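Local coordinates for protein 6-phospho-alpha-glucosidase (Merdibacter massiliensis, PDB 6VC6) that probably hydrolyses 6-phospho-alpha-glucosides, using NAD and a manganese ion in the manner of family 4 glycosidases, at residues A[85-96]-A[117-126]; A[150-159]-A[391-399]. All blocks are in the same frame, centred on the assembly; numbering follows the deposited sequence.

Interaction 1. Residues A[85-96]-A[117-126]; sequences MRAGGLPMRRED and AYGLRSCVDM. With NAD (nicotinamide-adenine-dinucleotide), chain G; G6P (6-O-phosphono-alpha-D-glucopyranose), chain F.
R121 on helix 117-126 ties segment 85-96 down at two points. Its NH1 and NH2 meet the D96 carboxylate end-on, one nitrogen to each oxygen and the two groups nearly coplanar; the NH2 to OD2 bond is 2.6 Å long and almost straight (178°). The chain bends at chi3 (-57°), and NE, in the same plane, donates to O of A87 at 2.9 Å from above that carbonyl's plane. CB of M92 sits over the centre of one guanidinium face and CA of Y118 against the other, so these bonds, a further one from NH1 to N433, and a cover on each face hold the group flat.

Packing is tightest at the type II turn R86-G89. CA of A87 comes within 5.4 Å of CA of S122, and CB of A87 rests 3.5 Å from O of R121. G88 fits beside R121 because a side chain there would strike NE. The Y118 ring presents its edge to the A87 backbone, while CG of R86 lies 3.3 Å from Y118 OH.

The helices themselves are more loosely matched: their axes pass 10.6 Å apart at 147°, and beside partly exposed M92 a water links the two segments, donating to O of A87 and O of G89 and accepting from NH2 of R121.

On the ligand side, R86 NE bonds NAD O3 at 2.9 Å, D125 OD2 accepts from adenine N6A, and R93 gives NH1 and NH2 to separate phosphate oxygens. A loop after a sheet strand, leading into a helix beside dinucleotide and sugar phosphate, is characteristic of the Rossmann-like NAD site of family 4 glycosidases.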
loop_
_atom_site.group_PDB
_atom_site.type_symbol
_atom_site.label_atom_id
_atom_site.label_comp_id
_atom_site.label_asym_id
_atom_site.label_seq_id
_atom_site.Cartn_x
_atom_site.Cartn_y
_atom_site.Cartn_z
HETATM N N MSE A 85 -6.634 3.301 6.534
HETATM C CA MSE A 85 -7.978 2.759 6.593
HETATM C C MSE A 85 -8.128 1.559 5.697
HETATM O O MSE A 85 -7.353 1.427 4.762
HETATM C CB MSE A 85 -9.018 3.804 6.188
HETATM C CG MSE A 85 -9.048 4.098 4.688
HETATM SE SE MSE A 85 -10.661 5.000 4.022
HETATM C CE MSE A 85 -10.603 6.509 5.240
ATOM N N ARG A 86 -9.101 0.699 5.966
ATOM C CA ARG A 86 -9.495 -0.382 5.064
ATOM C C ARG A 86 -11.004 -0.267 4.875
ATOM O O ARG A 86 -11.777 -0.730 5.721
ATOM C CB ARG A 86 -9.100 -1.751 5.609
ATOM C CG ARG A 86 -9.400 -2.901 4.657
ATOM C CD ARG A 86 -9.121 -4.256 5.293
ATOM N NE ARG A 86 -7.693 -4.512 5.465
ATOM C CZ ARG A 86 -6.891 -4.953 4.500
ATOM N NH1 ARG A 86 -5.605 -5.160 4.748
ATOM N NH2 ARG A 86 -7.374 -5.183 3.287
ATOM N N ALA A 87 -11.416 0.362 3.775
ATOM C CA ALA A 87 -12.833 0.567 3.504
ATOM C C ALA A 87 -13.551 -0.770 3.409
ATOM O O ALA A 87 -13.254 -1.584 2.528
ATOM C CB ALA A 87 -13.012 1.363 2.213
ATOM N N GLY A 88 -14.496 -0.996 4.321
ATOM C CA GLY A 88 -15.177 -2.267 4.424
ATOM C C GLY A 88 -14.522 -3.261 5.358
ATOM O O GLY A 88 -15.164 -4.250 5.733
ATOM N N GLY A 89 -13.269 -3.035 5.739
ATOM C CA GLY A 89 -12.590 -3.907 6.678
ATOM C C GLY A 89 -12.263 -5.268 6.085
ATOM O O GLY A 89 -12.528 -5.570 4.921
ATOM N N LEU A 90 -11.655 -6.099 6.927
ATOM C CA LEU A 90 -11.317 -7.456 6.512
ATOM C C LEU A 90 -12.526 -8.316 6.142
ATOM O O LEU A 90 -12.365 -9.190 5.271
ATOM C CB LEU A 90 -10.488 -8.134 7.613
ATOM C CG LEU A 90 -9.074 -7.577 7.794
ATOM C CD1 LEU A 90 -8.406 -8.174 9.023
ATOM C CD2 LEU A 90 -8.237 -7.828 6.548
ATOM N N PRO A 91 -13.714 -8.161 6.746
ATOM C CA PRO A 91 -14.872 -8.923 6.243
ATOM C C PRO A 91 -15.154 -8.708 4.765
ATOM O O PRO A 91 -15.569 -9.650 4.078
ATOM C CB PRO A 91 -16.023 -8.417 7.121
ATOM C CG PRO A 91 -15.372 -8.081 8.403
ATOM C CD PRO A 91 -14.013 -7.534 8.049
HETATM N N MSE A 92 -14.941 -7.501 4.251
HETATM C CA MSE A 92 -15.192 -7.230 2.840
HETATM C C MSE A 92 -14.024 -7.695 1.972
HETATM O O MSE A 92 -14.211 -8.034 0.804
HETATM C CB MSE A 92 -15.468 -5.742 2.612
HETATM C CG MSE A 92 -16.853 -5.297 3.063
HETATM SE SE MSE A 92 -18.299 -6.425 2.379
HETATM C CE MSE A 92 -17.940 -6.270 0.468
ATOM N N ARG A 93 -12.817 -7.706 2.545
ATOM C CA ARG A 93 -11.689 -8.326 1.857
ATOM C C ARG A 93 -11.936 -9.815 1.657
ATOM O O ARG A 93 -11.549 -10.387 0.630
ATOM C CB ARG A 93 -10.395 -8.096 2.639
ATOM C CG ARG A 93 -9.164 -8.728 1.998
ATOM C CD ARG A 93 -7.926 -8.572 2.869
ATOM N NE ARG A 93 -6.731 -9.106 2.219
ATOM C CZ ARG A 93 -5.509 -9.052 2.738
ATOM N NH1 ARG A 93 -5.312 -8.485 3.920
ATOM N NH2 ARG A 93 -4.481 -9.563 2.074
ATOM N N ARG A 94 -12.583 -10.455 2.631
ATOM C CA ARG A 94 -12.963 -11.857 2.492
ATOM C C ARG A 94 -13.910 -12.050 1.313
ATOM O O ARG A 94 -13.746 -12.979 0.514
ATOM C CB ARG A 94 -13.603 -12.345 3.791
ATOM C CG ARG A 94 -13.688 -13.852 3.935
ATOM C CD ARG A 94 -14.265 -14.225 5.292
ATOM N NE ARG A 94 -14.172 -15.656 5.556
ATOM C CZ ARG A 94 -15.094 -16.543 5.196
ATOM N NH1 ARG A 94 -16.184 -16.145 4.553
ATOM N NH2 ARG A 94 -14.928 -17.828 5.479
ATOM N N GLU A 95 -14.911 -11.172 1.190
ATOM C CA GLU A 95 -15.850 -11.267 0.077
ATOM C C GLU A 95 -15.158 -11.007 -1.255
ATOM O O GLU A 95 -15.490 -11.637 -2.265
ATOM C CB GLU A 95 -17.006 -10.287 0.281
ATOM C CG GLU A 95 -17.835 -10.546 1.529
ATOM C CD GLU A 95 -18.797 -11.707 1.361
ATOM O OE1 GLU A 95 -19.106 -12.062 0.205
ATOM O OE2 GLU A 95 -19.246 -12.261 2.386
ATOM N N ASP A 96 -14.198 -10.077 -1.276
ATOM C CA ASP A 96 -13.434 -9.828 -2.494
ATOM C C ASP A 96 -12.701 -11.084 -2.948
ATOM O O ASP A 96 -12.698 -11.417 -4.139
ATOM C CB ASP A 96 -12.435 -8.692 -2.265
ATOM C CG ASP A 96 -13.108 -7.359 -2.001
ATOM O OD1 ASP A 96 -14.290 -7.198 -2.371
ATOM O OD2 ASP A 96 -12.450 -6.472 -1.418
ATOM N N ALA A 117 -12.837 -4.097 -6.657
ATOM C CA ALA A 117 -13.948 -3.983 -5.718
ATOM C C ALA A 117 -13.522 -3.223 -4.471
ATOM O O ALA A 117 -14.229 -2.322 -4.003
ATOM C CB ALA A 117 -14.471 -5.370 -5.351
ATOM N N TYR A 118 -12.364 -3.584 -3.912
ATOM C CA TYR A 118 -11.782 -2.805 -2.828
ATOM C C TYR A 118 -11.494 -1.375 -3.269
ATOM O O TYR A 118 -11.629 -0.439 -2.474
ATOM C CB TYR A 118 -10.505 -3.492 -2.333
ATOM C CG TYR A 118 -9.853 -2.860 -1.123
ATOM C CD1 TYR A 118 -10.602 -2.160 -0.183
ATOM C CD2 TYR A 118 -8.484 -2.973 -0.914
ATOM C CE1 TYR A 118 -10.002 -1.585 0.923
ATOM C CE2 TYR A 118 -7.877 -2.403 0.189
ATOM C CZ TYR A 118 -8.640 -1.710 1.104
ATOM O OH TYR A 118 -8.035 -1.141 2.202
ATOM N N GLY A 119 -11.115 -1.186 -4.536
ATOM C CA GLY A 119 -10.833 0.154 -5.022
ATOM C C GLY A 119 -12.058 1.048 -5.032
ATOM O O GLY A 119 -11.978 2.229 -4.682
ATOM N N LEU A 120 -13.208 0.500 -5.430
ATOM C CA LEU A 120 -14.430 1.296 -5.458
ATOM C C LEU A 120 -14.862 1.693 -4.052
ATOM O O LEU A 120 -15.355 2.808 -3.841
ATOM C CB LEU A 120 -15.542 0.527 -6.170
ATOM C CG LEU A 120 -15.470 0.527 -7.699
ATOM C CD1 LEU A 120 -16.702 -0.133 -8.301
ATOM C CD2 LEU A 120 -15.301 1.944 -8.230
ATOM N N ARG A 121 -14.685 0.798 -3.078
ATOM C CA ARG A 121 -14.973 1.151 -1.691
ATOM C C ARG A 121 -14.016 2.225 -1.191
ATOM O O ARG A 121 -14.423 3.143 -0.470
ATOM C CB ARG A 121 -14.890 -0.088 -0.801
ATOM C CG ARG A 121 -16.005 -1.094 -1.014
ATOM C CD ARG A 121 -16.086 -2.077 0.146
ATOM N NE ARG A 121 -14.826 -2.782 0.365
ATOM C CZ ARG A 121 -14.430 -3.844 -0.330
ATOM N NH1 ARG A 121 -15.195 -4.331 -1.297
ATOM N NH2 ARG A 121 -13.267 -4.421 -0.057
ATOM N N SER A 122 -12.739 2.126 -1.567
ATOM C CA SER A 122 -11.753 3.092 -1.094
ATOM C C SER A 122 -11.965 4.460 -1.731
ATOM O O SER A 122 -11.773 5.488 -1.073
ATOM C CB SER A 122 -10.341 2.578 -1.372
ATOM O OG SER A 122 -10.054 1.438 -0.581
ATOM N N CYS A 123 -12.361 4.494 -3.007
ATOM C CA CYS A 123 -12.629 5.771 -3.665
ATOM C C CYS A 123 -13.678 6.575 -2.908
ATOM O O CYS A 123 -13.523 7.785 -2.711
ATOM C CB CYS A 123 -13.082 5.540 -5.107
ATOM S SG CYS A 123 -11.776 5.042 -6.246
ATOM N N VAL A 124 -14.752 5.913 -2.473
ATOM C CA VAL A 124 -15.823 6.604 -1.763
ATOM C C VAL A 124 -15.330 7.114 -0.414
ATOM O O VAL A 124 -15.537 8.280 -0.058
ATOM C CB VAL A 124 -17.041 5.675 -1.605
ATOM C CG1 VAL A 124 -18.074 6.300 -0.679
ATOM C CG2 VAL A 124 -17.650 5.361 -2.963
ATOM N N ASP A 125 -14.659 6.251 0.353
ATOM C CA ASP A 125 -14.295 6.601 1.720
ATOM C C ASP A 125 -13.062 7.496 1.790
ATOM O O ASP A 125 -12.955 8.315 2.711
ATOM C CB ASP A 125 -14.070 5.332 2.543
ATOM C CG ASP A 125 -15.370 4.683 2.985
ATOM O OD1 ASP A 125 -16.430 5.018 2.415
ATOM O OD2 ASP A 125 -15.331 3.836 3.903
HETATM N N MSE A 126 -12.124 7.351 0.870
HETATM C CA MSE A 126 -10.941 8.192 0.865
HETATM C C MSE A 126 -11.267 9.627 0.500
HETATM O O MSE A 126 -10.775 10.526 1.166
HETATM C CB MSE A 126 -9.857 7.675 -0.066
HETATM C CG MSE A 126 -9.053 6.496 0.460
HETATM SE SE MSE A 126 -7.955 6.883 2.025
HETATM C CE MSE A 126 -6.830 8.291 1.309
HETATM P PA NAD G . -7.776 -3.437 9.374
HETATM O O1A NAD G . -7.096 -4.191 10.491
HETATM O O2A NAD G . -9.193 -3.781 8.985
HETATM O O5B NAD G . -7.720 -1.866 9.711
HETATM C C5B NAD G . -8.556 -0.946 9.018
HETATM C C4B NAD G . -9.062 0.109 9.987
HETATM O O4B NAD G . -9.524 1.252 9.264
HETATM C C3B NAD G . -10.233 -0.425 10.795
HETATM O O3B NAD G . -9.992 -0.209 12.187
HETATM C C2B NAD G . -11.426 0.396 10.355
HETATM O O2B NAD G . -12.269 0.700 11.469
HETATM C C1B NAD G . -10.792 1.653 9.787
HETATM N N9A NAD G . -11.638 2.274 8.739
HETATM C C8A NAD G . -12.309 1.642 7.757
HETATM N N7A NAD G . -12.989 2.529 6.984
HETATM C C5A NAD G . -12.757 3.759 7.481
HETATM C C6A NAD G . -13.164 5.145 7.150
HETATM N N6A NAD G . -13.981 5.406 6.100
HETATM N N1A NAD G . -12.693 6.143 7.931
HETATM C C2A NAD G . -11.881 5.903 8.978
HETATM N N3A NAD G . -11.474 4.673 9.335
HETATM C C4A NAD G . -11.872 3.582 8.640
HETATM O O3 NAD G . -6.860 -3.510 8.051
HETATM P PN NAD G . -5.278 -3.792 8.105
HETATM O O1N NAD G . -5.036 -5.223 7.684
HETATM O O2N NAD G . -4.711 -3.268 9.403
HETATM O O5D NAD G . -4.792 -2.830 6.914
HETATM C C5D NAD G . -4.660 -1.428 7.134
HETATM C C4D NAD G . -4.516 -0.743 5.783
HETATM O O4D NAD G . -3.133 -0.567 5.469
HETATM C C3D NAD G . -5.118 -1.603 4.681
HETATM O O3D NAD G . -5.938 -0.783 3.846
HETATM C C2D NAD G . -3.932 -2.079 3.875
HETATM O O2D NAD G . -4.263 -2.205 2.492
HETATM C C1D NAD G . -2.932 -0.964 4.112
HETATM N N1N NAD G . -1.556 -1.378 3.849
HETATM C C2N NAD G . -0.942 -0.803 2.815
HETATM C C3N NAD G . 0.362 -1.127 2.485
HETATM C C7N NAD G . 1.002 -0.452 1.310
HETATM O O7N NAD G . 2.048 -0.890 0.863
HETATM N N7N NAD G . 0.396 0.609 0.779
HETATM C C4N NAD G . 1.043 -2.060 3.256
HETATM C C5N NAD G . 0.381 -2.651 4.328
HETATM C C6N NAD G . -0.932 -2.284 4.612
HETATM C C1 G6P F . 2.242 -6.049 0.516
HETATM C C2 G6P F . 1.757 -4.707 -0.052
HETATM C C3 G6P F . 0.535 -4.135 0.644
HETATM C C4 G6P F . -0.439 -5.255 0.925
HETATM C C5 G6P F . 0.195 -6.152 1.971
HETATM C C6 G6P F . -0.696 -7.363 2.209
HETATM O O1 G6P F . 3.616 -5.930 0.910
HETATM O O2 G6P F . 2.824 -3.752 0.016
HETATM O O3 G6P F . -0.089 -3.137 -0.170
HETATM O O4 G6P F . -1.661 -4.708 1.428
HETATM O O5 G6P F . 1.483 -6.647 1.586
HETATM O O6 G6P F . -0.450 -7.863 3.519
HETATM P P G6P F . -1.444 -8.939 4.181
HETATM O O1P G6P F . -2.541 -8.077 4.758
HETATM O O2P G6P F . -1.878 -9.815 3.029
HETATM O O3P G6P F . -0.582 -9.651 5.196
HETATM O O HOH W 1 -12.045 -4.052 2.557
#

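Interaction 2. Residues A[150-159]-A[391-399]; sequences AIVAEALRRE and EKLLVDAYY
E154 and K392 join the helices through charge: NZ of K392 donates to OE1 of E154 at 2.9 Å, from above the carboxylate plane, and also bonds O of D354. R157 grips the same carboxylate side-on, with its NE coming to OE1 from the face opposite K392. R158 adds NE and NH2, both to OE2, on its anti side. A bend at chi2 (68°) brings the E154 carboxylate among these three cations. With an alanine in place of E154, R157, R158 and K392 would probably be left without the anion they share, R157 NH2 and K392 NZ being only 3.5 Å apart. R158 also bridges to D396, whose OD1 lies in the model too close to NH1 for its length to carry weight; OD2 of D396 pairs with K405.

Apolar contact fills the middle, where the axes pass 9.5 Å apart at -54° in knobs-into-holes fashion. V395 enters a hole formed by I151, E154, A155 and R158, with its CG1 3.8 Å from CG2 of I151 and its CG2 over one face of the R158 guanidinium. This joins a helix of the Rossmann-like half to long helix 378-400 of the C-terminal family region. CD1 of I151 meets CD2 of L394 at 3.7 Å.

A tyrosine hydroxyl supplies the polar contact at the far end. Y399 OH stands 3.1 Å from both O of A155 and OE1 of E159; OE2 of E159 bonds H131, and a water donates to OE1.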
loop_
_atom_site.group_PDB
_atom_site.type_symbol
_atom_site.label_atom_id
_atom_site.label_comp_id
_atom_site.label_asym_id
_atom_site.label_seq_id
_atom_site.Cartn_x
_atom_site.Cartn_y
_atom_site.Cartn_z
ATOM N N ALA A 150 -2.857 2.230 -6.176
ATOM C CA ALA A 150 -2.904 2.695 -7.558
ATOM C C ALA A 150 -4.248 3.320 -7.903
ATOM O O ALA A 150 -4.309 4.334 -8.578
ATOM C CB ALA A 150 -2.591 1.562 -8.516
ATOM N N ILE A 151 -5.324 2.710 -7.432
ATOM C CA ILE A 151 -6.657 3.227 -7.728
ATOM C C ILE A 151 -6.943 4.474 -6.899
ATOM O O ILE A 151 -7.542 5.438 -7.392
ATOM C CB ILE A 151 -7.714 2.132 -7.494
ATOM C CG1 ILE A 151 -7.499 0.972 -8.469
ATOM C CG2 ILE A 151 -9.120 2.699 -7.636
ATOM C CD1 ILE A 151 -8.215 -0.298 -8.075
ATOM N N VAL A 152 -6.515 4.479 -5.634
ATOM C CA VAL A 152 -6.760 5.632 -4.770
ATOM C C VAL A 152 -6.030 6.861 -5.298
ATOM O O VAL A 152 -6.587 7.965 -5.329
ATOM C CB VAL A 152 -6.354 5.311 -3.319
ATOM C CG1 VAL A 152 -6.400 6.567 -2.462
ATOM C CG2 VAL A 152 -7.262 4.238 -2.740
ATOM N N ALA A 153 -4.778 6.689 -5.729
ATOM C CA ALA A 153 -4.008 7.822 -6.237
ATOM C C ALA A 153 -4.650 8.413 -7.486
ATOM O O ALA A 153 -4.650 9.636 -7.674
ATOM C CB ALA A 153 -2.569 7.393 -6.525
ATOM N N GLU A 154 -5.202 7.561 -8.352
ATOM C CA GLU A 154 -5.854 8.058 -9.559
ATOM C C GLU A 154 -7.118 8.838 -9.224
ATOM O O GLU A 154 -7.381 9.890 -9.819
ATOM C CB GLU A 154 -6.166 6.893 -10.500
ATOM C CG GLU A 154 -7.132 7.231 -11.627
ATOM C CD GLU A 154 -6.547 8.197 -12.644
ATOM O OE1 GLU A 154 -5.312 8.376 -12.664
ATOM O OE2 GLU A 154 -7.330 8.775 -13.427
ATOM N N ALA A 155 -7.909 8.346 -8.267
ATOM C CA ALA A 155 -9.121 9.059 -7.875
ATOM C C ALA A 155 -8.790 10.365 -7.162
ATOM O O ALA A 155 -9.476 11.375 -7.358
ATOM C CB ALA A 155 -9.993 8.169 -6.990
ATOM N N LEU A 156 -7.744 10.365 -6.332
ATOM C CA LEU A 156 -7.358 11.587 -5.634
ATOM C C LEU A 156 -6.736 12.604 -6.583
ATOM O O LEU A 156 -6.796 13.810 -6.321
ATOM C CB LEU A 156 -6.392 11.259 -4.495
ATOM C CG LEU A 156 -6.978 10.437 -3.345
ATOM C CD1 LEU A 156 -5.982 10.316 -2.201
ATOM C CD2 LEU A 156 -8.290 11.038 -2.859
ATOM N N ARG A 157 -6.136 12.138 -7.681
ATOM C CA ARG A 157 -5.617 13.060 -8.688
ATOM C C ARG A 157 -6.738 13.887 -9.302
ATOM O O ARG A 157 -6.568 15.084 -9.563
ATOM C CB ARG A 157 -4.867 12.281 -9.770
ATOM C CG ARG A 157 -4.384 13.133 -10.933
ATOM C CD ARG A 157 -3.889 12.273 -12.087
ATOM N NE ARG A 157 -4.981 11.607 -12.793
ATOM C CZ ARG A 157 -5.738 12.190 -13.718
ATOM N NH1 ARG A 157 -5.528 13.457 -14.049
ATOM N NH2 ARG A 157 -6.708 11.508 -14.312
ATOM N N ARG A 158 -7.898 13.268 -9.532
ATOM C CA ARG A 158 -9.022 13.984 -10.121
ATOM C C ARG A 158 -9.746 14.845 -9.093
ATOM O O ARG A 158 -10.143 15.976 -9.396
ATOM C CB ARG A 158 -10.000 12.996 -10.758
ATOM C CG ARG A 158 -9.387 12.080 -11.804
ATOM C CD ARG A 158 -10.475 11.406 -12.622
ATOM N NE ARG A 158 -9.973 10.273 -13.393
ATOM C CZ ARG A 158 -10.732 9.512 -14.175
ATOM N NH1 ARG A 158 -12.030 9.761 -14.286
ATOM N NH2 ARG A 158 -10.195 8.497 -14.842
ATOM N N GLU A 159 -9.929 14.328 -7.875
ATOM C CA GLU A 159 -10.716 15.048 -6.878
ATOM C C GLU A 159 -9.963 16.258 -6.338
ATOM O O GLU A 159 -10.568 17.303 -6.072
ATOM C CB GLU A 159 -11.106 14.109 -5.739
ATOM C CG GLU A 159 -12.040 14.734 -4.714
ATOM C CD GLU A 159 -13.449 14.920 -5.243
ATOM O OE1 GLU A 159 -13.902 14.075 -6.042
ATOM O OE2 GLU A 159 -14.103 15.911 -4.857
ATOM N N GLU A 391 -7.481 0.746 -14.540
ATOM C CA GLU A 391 -7.656 1.541 -13.329
ATOM C C GLU A 391 -8.378 2.850 -13.625
ATOM O O GLU A 391 -9.258 3.265 -12.862
ATOM C CB GLU A 391 -6.301 1.811 -12.677
ATOM C CG GLU A 391 -5.522 0.557 -12.312
ATOM C CD GLU A 391 -4.128 0.873 -11.805
ATOM O OE1 GLU A 391 -3.704 2.042 -11.920
ATOM O OE2 GLU A 391 -3.453 -0.047 -11.294
ATOM N N LYS A 392 -8.021 3.513 -14.727
ATOM C CA LYS A 392 -8.659 4.784 -15.055
ATOM C C LYS A 392 -10.112 4.594 -15.472
ATOM O O LYS A 392 -10.942 5.480 -15.238
ATOM C CB LYS A 392 -7.873 5.498 -16.154
ATOM C CG LYS A 392 -6.583 6.135 -15.663
ATOM C CD LYS A 392 -5.748 6.662 -16.816
ATOM C CE LYS A 392 -4.561 7.467 -16.307
ATOM N NZ LYS A 392 -4.993 8.687 -15.568
ATOM N N LEU A 393 -10.438 3.455 -16.086
ATOM C CA LEU A 393 -11.833 3.169 -16.400
ATOM C C LEU A 393 -12.641 2.883 -15.141
ATOM O O LEU A 393 -13.846 3.155 -15.103
ATOM C CB LEU A 393 -11.926 1.991 -17.370
ATOM C CG LEU A 393 -11.503 2.257 -18.816
ATOM C CD1 LEU A 393 -11.211 0.950 -19.537
ATOM C CD2 LEU A 393 -12.567 3.057 -19.553
ATOM N N LEU A 394 -11.999 2.341 -14.102
ATOM C CA LEU A 394 -12.718 2.029 -12.871
ATOM C C LEU A 394 -13.150 3.299 -12.147
ATOM O O LEU A 394 -14.319 3.442 -11.770
ATOM C CB LEU A 394 -11.852 1.160 -11.960
ATOM C CG LEU A 394 -12.544 0.703 -10.676
ATOM C CD1 LEU A 394 -13.638 -0.311 -10.985
ATOM C CD2 LEU A 394 -11.538 0.132 -9.691
ATOM N N VAL A 395 -12.219 4.233 -11.936
ATOM C CA VAL A 395 -12.589 5.490 -11.301
ATOM C C VAL A 395 -13.431 6.351 -12.233
ATOM O O VAL A 395 -14.092 7.290 -11.774
ATOM C CB VAL A 395 -11.339 6.252 -10.820
ATOM C CG1 VAL A 395 -10.380 5.303 -10.114
ATOM C CG2 VAL A 395 -10.657 6.936 -11.980
ATOM N N ASP A 396 -13.421 6.057 -13.537
ATOM C CA ASP A 396 -14.415 6.642 -14.430
ATOM C C ASP A 396 -15.819 6.223 -14.019
ATOM O O ASP A 396 -16.743 7.047 -13.994
ATOM C CB ASP A 396 -14.142 6.223 -15.875
ATOM C CG ASP A 396 -13.224 7.184 -16.602
ATOM O OD1 ASP A 396 -12.774 8.168 -15.981
ATOM O OD2 ASP A 396 -12.955 6.952 -17.799
ATOM N N ALA A 397 -15.997 4.941 -13.689
ATOM C CA ALA A 397 -17.296 4.458 -13.231
ATOM C C ALA A 397 -17.693 5.094 -11.908
ATOM O O ALA A 397 -18.885 5.306 -11.656
ATOM C CB ALA A 397 -17.274 2.936 -13.101
ATOM N N TYR A 398 -16.717 5.399 -11.051
ATOM C CA TYR A 398 -17.023 6.061 -9.787
ATOM C C TYR A 398 -17.557 7.469 -10.021
ATOM O O TYR A 398 -18.549 7.879 -9.407
ATOM C CB TYR A 398 -15.778 6.102 -8.899
ATOM C CG TYR A 398 -15.867 7.119 -7.783
ATOM C CD1 TYR A 398 -16.599 6.854 -6.634
ATOM C CD2 TYR A 398 -15.223 8.347 -7.881
ATOM C CE1 TYR A 398 -16.688 7.780 -5.613
ATOM C CE2 TYR A 398 -15.306 9.279 -6.866
ATOM C CZ TYR A 398 -16.039 8.990 -5.734
ATOM O OH TYR A 398 -16.125 9.915 -4.718
ATOM N N TYR A 399 -16.911 8.224 -10.911
ATOM C CA TYR A 399 -17.303 9.610 -11.139
ATOM C C TYR A 399 -18.561 9.726 -11.990
ATOM O O TYR A 399 -19.353 10.653 -11.790
ATOM C CB TYR A 399 -16.158 10.379 -11.800
ATOM C CG TYR A 399 -15.135 10.911 -10.824
ATOM C CD1 TYR A 399 -15.412 12.019 -10.035
ATOM C CD2 TYR A 399 -13.893 10.304 -10.690
ATOM C CE1 TYR A 399 -14.481 12.509 -9.139
ATOM C CE2 TYR A 399 -12.956 10.787 -9.798
ATOM C CZ TYR A 399 -13.255 11.890 -9.026
ATOM O OH TYR A 399 -12.324 12.372 -8.137
HETATM O O HOH W 2 -16.176 12.833 -5.779
#

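Overall arrangement
Interaction 1 is the more buried, with 10 of its 13 touching residues enclosed, and it borders NAD and the sugar phosphate; interaction 2 is only partly buried. They share no segment, yet they meet directly: SG of C123 packs 3.7 Å from CB of A155, and S122 touches V152. Helix 113-136 therefore shows one side to the turn at 86-89 and another to helices 149-159 and 378-400. Their chemistry differs accordingly. In 85-96/117-126 a single arginine pairs with one carboxylate and a backbone carbonyl, while R86, R93 and D125 reach out to the ligands. In 150-159/391-399 several charges pair among themselves beside an apolar interior.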